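PDB 5TGF: uncharacterized protein from Bacteroides dorei DSM 17855, which is probably a serine hydrolase of the beta-lactamase family and has been seen to bind calcium. Local coordinates for residues Glu84-Gln89 and Gly156-Val161. Residues are numbered along the deposited sequence; the frame is centred on the assembly and turned at random.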
ATOM      1  N   GLU A  84      -7.024   2.633 -22.556  1.00 20.96           N
ATOM      2  CA  GLU A  84      -7.337   3.433 -23.727  1.00 25.94           C
ATOM      3  C   GLU A  84      -8.758   3.975 -23.739  1.00 24.88           C
ATOM      4  O   GLU A  84      -9.043   4.929 -24.454  1.00 24.07           O
ATOM      5  CB  GLU A  84      -7.066   2.612 -25.003  1.00 30.04           C
ATOM      6  CG  GLU A  84      -7.967   1.381 -25.133  1.00 32.68           C
ATOM      7  CD  GLU A  84      -7.291   0.235 -25.871  1.00 38.47           C
ATOM      8  OE1 GLU A  84      -7.766  -0.922 -25.758  1.00 40.57           O
ATOM      9  OE2 GLU A  84      -6.260   0.476 -26.546  1.00 37.37           O
ATOM     10  N   LYS A  85      -9.651   3.399 -22.944  1.00 24.53           N
ATOM     11  CA  LYS A  85     -10.979   4.006 -22.775  1.00 24.93           C
ATOM     12  C   LYS A  85     -10.880   5.419 -22.204  1.00 26.23           C
ATOM     13  O   LYS A  85     -11.672   6.299 -22.556  1.00 28.57           O
ATOM     14  CB  LYS A  85     -11.856   3.140 -21.889  1.00 24.27           C
ATOM     15  CG  LYS A  85     -13.157   3.801 -21.455  1.00 27.95           C
ATOM     16  CD  LYS A  85     -14.024   2.876 -20.621  1.00 28.28           C
ATOM     17  CE  LYS A  85     -15.223   3.637 -20.072  1.00 31.11           C
ATOM     18  NZ  LYS A  85     -15.960   2.892 -19.023  1.00 37.43           N
ATOM     19  N   TRP A  86      -9.914   5.630 -21.316  1.00 24.25           N
ATOM     20  CA  TRP A  86      -9.788   6.878 -20.612  1.00 22.14           C
ATOM     21  C   TRP A  86      -8.637   7.721 -21.116  1.00 21.05           C
ATOM     22  O   TRP A  86      -8.738   8.925 -21.060  1.00 23.56           O
ATOM     23  CB  TRP A  86      -9.678   6.644 -19.093  1.00 23.64           C
ATOM     24  CG  TRP A  86     -10.967   6.132 -18.485  1.00 21.67           C
ATOM     25  CD1 TRP A  86     -11.338   4.833 -18.329  1.00 22.56           C
ATOM     26  CD2 TRP A  86     -12.106   6.922 -18.103  1.00 22.75           C
ATOM     27  NE1 TRP A  86     -12.611   4.771 -17.818  1.00 21.60           N
ATOM     28  CE2 TRP A  86     -13.106   6.035 -17.680  1.00 21.69           C
ATOM     29  CE3 TRP A  86     -12.379   8.289 -18.114  1.00 25.87           C
ATOM     30  CZ2 TRP A  86     -14.348   6.465 -17.227  1.00 22.72           C
ATOM     31  CZ3 TRP A  86     -13.616   8.728 -17.648  1.00 26.87           C
ATOM     32  CH2 TRP A  86     -14.573   7.818 -17.204  1.00 23.70           C
ATOM     33  N   LEU A  87      -7.547   7.093 -21.571  1.00 21.03           N
ATOM     34  CA  LEU A  87      -6.348   7.801 -22.029  1.00 21.08           C
ATOM     35  C   LEU A  87      -6.097   7.486 -23.518  1.00 24.01           C
ATOM     36  O   LEU A  87      -5.338   6.567 -23.845  1.00 22.66           O
ATOM     37  CB  LEU A  87      -5.102   7.420 -21.218  1.00 20.68           C
ATOM     38  CG  LEU A  87      -5.262   7.426 -19.699  1.00 19.47           C
ATOM     39  CD1 LEU A  87      -3.956   7.041 -18.996  1.00 21.07           C
ATOM     40  CD2 LEU A  87      -5.701   8.811 -19.266  1.00 21.30           C
ATOM     41  N   PRO A  88      -6.746   8.247 -24.417  1.00 27.04           N
ATOM     42  CA  PRO A  88      -6.736   7.840 -25.822  1.00 27.82           C
ATOM     43  C   PRO A  88      -5.359   7.884 -26.495  1.00 24.67           C
ATOM     44  O   PRO A  88      -5.172   7.227 -27.527  1.00 24.35           O
ATOM     45  CB  PRO A  88      -7.739   8.797 -26.492  1.00 29.63           C
ATOM     46  CG  PRO A  88      -7.872   9.947 -25.554  1.00 33.40           C
ATOM     47  CD  PRO A  88      -7.652   9.383 -24.175  1.00 30.73           C
ATOM     48  N   GLN A  89      -4.377   8.553 -25.900  1.00 22.59           N
ATOM     49  CA  GLN A  89      -3.037   8.470 -26.418  1.00 25.52           C
ATOM     50  C   GLN A  89      -2.465   7.051 -26.368  1.00 23.86           C
ATOM     51  O   GLN A  89      -1.461   6.785 -27.029  1.00 21.69           O
ATOM     52  CB  GLN A  89      -2.091   9.504 -25.737  1.00 34.56           C
ATOM     53  CG  GLN A  89      -1.604   9.152 -24.334  1.00 42.53           C
ATOM     54  CD  GLN A  89      -0.594  10.148 -23.739  1.00 54.80           C
ATOM     55  OE1 GLN A  89      -0.522  10.325 -22.511  1.00 54.52           O
ATOM     56  NE2 GLN A  89       0.205  10.781 -24.600  1.00 55.82           N
ATOM     57  N   GLY A 156      -3.443   5.988 -11.583  1.00 14.53           N
ATOM     58  CA  GLY A 156      -3.724   7.286 -11.032  1.00 14.32           C
ATOM     59  C   GLY A 156      -4.198   8.305 -12.075  1.00 16.66           C
ATOM     60  O   GLY A 156      -5.087   9.107 -11.797  1.00 14.71           O
ATOM     61  N   ARG A 157      -3.567   8.306 -13.254  1.00 14.77           N
ATOM     62  CA  ARG A 157      -3.941   9.227 -14.324  1.00 15.08           C
ATOM     63  C   ARG A 157      -5.358   8.926 -14.842  1.00 16.35           C
ATOM     64  O   ARG A 157      -6.092   9.857 -15.202  1.00 18.02           O
ATOM     65  CB  ARG A 157      -2.947   9.155 -15.463  1.00 16.16           C
ATOM     66  CG  ARG A 157      -3.204  10.117 -16.625  1.00 17.31           C
ATOM     67  CD  ARG A 157      -3.136  11.552 -16.226  1.00 18.85           C
ATOM     68  NE  ARG A 157      -3.579  12.410 -17.344  1.00 20.67           N
ATOM     69  CZ  ARG A 157      -4.302  13.514 -17.221  1.00 21.39           C
ATOM     70  NH1 ARG A 157      -4.648  13.988 -16.034  1.00 21.86           N
ATOM     71  NH2 ARG A 157      -4.670  14.172 -18.314  1.00 23.17           N
HETATM   72  N   MSE A 158      -5.767   7.662 -14.842  1.00 15.52           N
HETATM   73  CA  MSE A 158      -7.104   7.328 -15.309  1.00 18.24           C
HETATM   74  C   MSE A 158      -8.132   7.929 -14.344  1.00 18.95           C
HETATM   75  O   MSE A 158      -9.153   8.480 -14.793  1.00 16.80           O
HETATM   76  CB  MSE A 158      -7.342   5.839 -15.469  1.00 18.14           C
HETATM   77  CG  MSE A 158      -6.505   5.169 -16.560  1.00 20.47           C
HETATM   78 SE   MSE A 158      -6.502   3.220 -16.370  0.74 20.42          SE
HETATM   79  CE  MSE A 158      -8.311   2.719 -16.976  1.00 18.99           C
ATOM     80  N   ALA A 159      -7.823   7.921 -13.036  1.00 17.23           N
ATOM     81  CA  ALA A 159      -8.719   8.517 -12.047  1.00 19.00           C
ATOM     82  C   ALA A 159      -8.777  10.042 -12.198  1.00 18.57           C
ATOM     83  O   ALA A 159      -9.870  10.640 -12.084  1.00 18.50           O
ATOM     84  CB  ALA A 159      -8.330   8.105 -10.634  1.00 17.89           C
ATOM     85  N   GLU A 160      -7.638  10.655 -12.513  1.00 16.74           N
ATOM     86  CA  GLU A 160      -7.556  12.090 -12.737  1.00 17.13           C
ATOM     87  C   GLU A 160      -8.491  12.519 -13.886  1.00 19.51           C
ATOM     88  O   GLU A 160      -9.191  13.525 -13.779  1.00 19.58           O
ATOM     89  CB  GLU A 160      -6.141  12.555 -13.073  1.00 17.83           C
ATOM     90  CG  GLU A 160      -5.167  12.554 -11.923  1.00 18.01           C
ATOM     91  CD  GLU A 160      -3.824  13.203 -12.257  1.00 19.79           C
ATOM     92  OE1 GLU A 160      -3.496  13.409 -13.452  1.00 19.52           O
ATOM     93  OE2 GLU A 160      -3.071  13.538 -11.310  1.00 18.07           O
ATOM     94  N   VAL A 161      -8.438  11.786 -14.985  1.00 18.92           N
ATOM     95  CA  VAL A 161      -9.279  12.066 -16.137  1.00 22.10           C
ATOM     96  C   VAL A 161     -10.765  11.871 -15.817  1.00 24.74           C
ATOM     97  O   VAL A 161     -11.591  12.684 -16.193  1.00 22.78           O
ATOM     98  CB  VAL A 161      -8.806  11.254 -17.357  1.00 21.82           C
ATOM     99  CG1 VAL A 161      -9.791  11.347 -18.528  1.00 25.46           C
ATOM    100  CG2 VAL A 161      -7.445  11.759 -17.772  1.00 21.44           C
TER
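Trp86 meets Met158 and Val161 from one turn of the helix at 156-161, and its CA and that of Met158 are the closest CA pair of the two segments. With CG set beside the backbone N (chi1 -69°), the indole reaches across to both residues. The methyl CE of selenomethionine Met158 lies 3.9 Å from Trp86 CD1, approaching the ring obliquely, while the two side chains cross at about a right angle. On the six-membered ring, Val161 CG1 sits at the edge, near the ring plane, 4.0 Å from Trp86 CE3; the same methyl also touches the backbone at Trp86 O. The indole N-H points elsewhere: NE1 is hydrogen-bonded to Asp81, whose carboxylate also pairs with Lys85. Trp86 packs as well on Leu77, a residue of the calcium site seen in this protein, although no calcium is bound in this model. Both segments belong to the beta-lactamase family region, but neither contributes to the six-stranded antiparallel sheet; the contact joins the short helix 83-86 and the residues just after it to helix 150-163, and its centre lies about 21 Å from the centre of the chain. Leu87 follows, buried, with both methyls against the helix. CD1 lies 4.0 Å from Met158 CG, whereas CD2 rests against Val161 CG2, at 3.7 Å; Arg157 CG touches both methyls. That CG is placed by chi1 (-178°), anti to the backbone N; farther out the arginine chain bends at chi2, and its guanidinium carries Val161 CG2 over the centre of one face. That group is further fixed by a salt bridge from NH1 to Glu160 OE1, 2.9 Å long, which meets the carboxylate on its anti side, somewhat out of the carboxylate plane.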